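Local coordinates for putative HMP/thiamine permease protein YkoE (Bacillus subtilis, PDB 5EDL), which is the substrate-binding S component of an energy-coupling factor transporter, captured with thiamine bound, and probably carries thiamine or hydroxymethylpyrimidine across the membrane, at residues A55-K60 with G173-M178. Residues are numbered along the deposited sequence; the frame is centred on the assembly and turned at random.
Sequences AYMIRK and GVLNGM
M57, on the last turn of helix 49-58, runs its thioether against L175 and sets its carbonyl O against M178 in the loop that joins helix 140-170 to helix 179-192. The site illustrates how an all-helical membrane protein, here the S component of a vitamin transporter, can fasten a connecting loop to the end of a helix through apolar side chains, with methionines doing much of the filling. In 173-178, two type I beta turns overlap, G173 to N176 and L175 to M178; the second is closed by M178 N on L175 O at 2.9 Å and places L175 and M178 at its two ends, both with CB directed at the helix. M57 starts out along the flank of its helix, but CG lies anti to the carbonyl carbon (chi1 -74°) and the chain stays extended through chi2 to bring the sulfur across the leucine fork at about a right angle. SD settles 3.6 Å from L175 CD1, while a bend at chi3 turns CE to the other branch, 3.8 Å from L175 CD2, so the thioether spans both methyls. I9 of helix 4-35 touches M57, L175 and M178 alike, so helix 4-35 packs on both sides of the contact. M178 approaches at the backbone level: its CB is 3.6 Å from M57 O, a carbonyl whose residue is joined by a backbone hydrogen bond to L180. M178 is also the N-cap residue of helix 179-192, and R59, just beyond helix 49-58, makes a salt bridge with E183 of that helix. The bend at chi2 (-81°) sets the M178 sulfur beside I58, the two side chains pointing the same way, with I58 CG1 lying 4.1 Å from M178 SD.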
loop_
_atom_site.group_PDB
_atom_site.type_symbol
_atom_site.label_atom_id
_atom_site.label_comp_id
_atom_site.label_asym_id
_atom_site.label_seq_id
_atom_site.Cartn_x
_atom_site.Cartn_y
_atom_site.Cartn_z
ATOM N N ALA A 55 5.755 -1.725 5.416
ATOM C CA ALA A 55 5.859 -1.045 6.709
ATOM C C ALA A 55 5.479 -1.988 7.852
ATOM O O ALA A 55 6.187 -2.090 8.849
ATOM C CB ALA A 55 4.983 0.204 6.743
ATOM N N TYR A 56 4.346 -2.659 7.694
ATOM C CA TYR A 56 3.844 -3.564 8.723
ATOM C C TYR A 56 4.814 -4.741 8.951
ATOM O O TYR A 56 5.018 -5.175 10.085
ATOM C CB TYR A 56 2.441 -4.042 8.328
ATOM C CG TYR A 56 1.746 -5.007 9.271
ATOM C CD1 TYR A 56 1.329 -4.616 10.535
ATOM C CD2 TYR A 56 1.471 -6.297 8.863
ATOM C CE1 TYR A 56 0.679 -5.510 11.386
ATOM C CE2 TYR A 56 0.822 -7.190 9.689
ATOM C CZ TYR A 56 0.435 -6.802 10.948
ATOM O OH TYR A 56 -0.213 -7.712 11.728
ATOM N N MET A 57 5.448 -5.217 7.884
ATOM C CA MET A 57 6.400 -6.324 8.001
ATOM C C MET A 57 7.718 -5.891 8.621
ATOM O O MET A 57 8.235 -6.564 9.500
ATOM C CB MET A 57 6.699 -6.957 6.639
ATOM C CG MET A 57 5.595 -7.826 6.053
ATOM S SD MET A 57 6.191 -8.601 4.518
ATOM C CE MET A 57 7.967 -8.447 4.779
ATOM N N ILE A 58 8.260 -4.772 8.145
ATOM C CA ILE A 58 9.639 -4.408 8.443
ATOM C C ILE A 58 9.730 -3.410 9.593
ATOM O O ILE A 58 10.627 -3.498 10.428
ATOM C CB ILE A 58 10.334 -3.838 7.189
ATOM C CG1 ILE A 58 10.429 -4.929 6.120
ATOM C CG2 ILE A 58 11.699 -3.265 7.548
ATOM C CD1 ILE A 58 10.899 -4.436 4.765
ATOM N N ARG A 59 8.787 -2.470 9.618
ATOM C CA ARG A 59 8.590 -1.558 10.740
ATOM C C ARG A 59 9.788 -0.634 10.958
ATOM O O ARG A 59 10.179 -0.369 12.086
ATOM C CB ARG A 59 8.268 -2.360 12.016
ATOM C CG ARG A 59 7.015 -3.225 11.839
ATOM C CD ARG A 59 6.465 -3.840 13.128
ATOM N NE ARG A 59 5.203 -4.514 12.829
ATOM C CZ ARG A 59 4.432 -5.131 13.709
ATOM N NH1 ARG A 59 4.784 -5.198 14.984
ATOM N NH2 ARG A 59 3.305 -5.698 13.303
ATOM N N LYS A 60 10.354 -0.134 9.862
ATOM C CA LYS A 60 11.447 0.816 9.930
ATOM C C LYS A 60 11.155 1.980 8.967
ATOM O O LYS A 60 10.391 1.826 8.026
ATOM C CB LYS A 60 12.774 0.132 9.602
ATOM C CG LYS A 60 13.119 -0.987 10.586
ATOM C CD LYS A 60 14.471 -1.602 10.345
ATOM C CE LYS A 60 14.788 -2.641 11.439
ATOM N NZ LYS A 60 16.025 -3.402 11.153
ATOM N N GLY A 173 6.238 -18.709 7.995
ATOM C CA GLY A 173 7.567 -18.758 8.575
ATOM C C GLY A 173 8.586 -17.898 7.834
ATOM O O GLY A 173 9.697 -17.682 8.313
ATOM N N VAL A 174 8.210 -17.391 6.666
ATOM C CA VAL A 174 9.194 -16.766 5.791
ATOM C C VAL A 174 9.607 -15.376 6.283
ATOM O O VAL A 174 10.616 -14.822 5.843
ATOM C CB VAL A 174 8.666 -16.669 4.347
ATOM C CG1 VAL A 174 7.637 -15.541 4.217
ATOM C CG2 VAL A 174 9.821 -16.482 3.371
ATOM N N LEU A 175 8.825 -14.824 7.203
ATOM C CA LEU A 175 9.105 -13.506 7.756
ATOM C C LEU A 175 9.792 -13.565 9.122
ATOM O O LEU A 175 9.784 -12.587 9.853
ATOM C CB LEU A 175 7.804 -12.699 7.874
ATOM C CG LEU A 175 7.002 -12.528 6.580
ATOM C CD1 LEU A 175 5.923 -11.463 6.754
ATOM C CD2 LEU A 175 7.914 -12.179 5.433
ATOM N N ASN A 176 10.379 -14.710 9.467
ATOM C CA ASN A 176 10.950 -14.886 10.799
ATOM C C ASN A 176 12.116 -13.953 11.083
ATOM O O ASN A 176 12.407 -13.666 12.237
ATOM C CB ASN A 176 11.386 -16.340 11.010
ATOM C CG ASN A 176 10.269 -17.192 11.570
ATOM O OD1 ASN A 176 9.130 -16.730 11.691
ATOM N ND2 ASN A 176 10.581 -18.435 11.918
ATOM N N GLY A 177 12.777 -13.478 10.034
ATOM C CA GLY A 177 13.831 -12.495 10.197
ATOM C C GLY A 177 13.338 -11.069 10.400
ATOM O O GLY A 177 14.123 -10.188 10.758
ATOM N N MET A 178 12.043 -10.838 10.176
ATOM C CA MET A 178 11.470 -9.489 10.197
ATOM C C MET A 178 10.754 -9.158 11.509
ATOM O O MET A 178 10.400 -10.049 12.274
ATOM C CB MET A 178 10.472 -9.315 9.048
ATOM C CG MET A 178 10.941 -9.818 7.685
ATOM S SD MET A 178 12.006 -8.663 6.807
ATOM C CE MET A 178 13.599 -9.096 7.488
#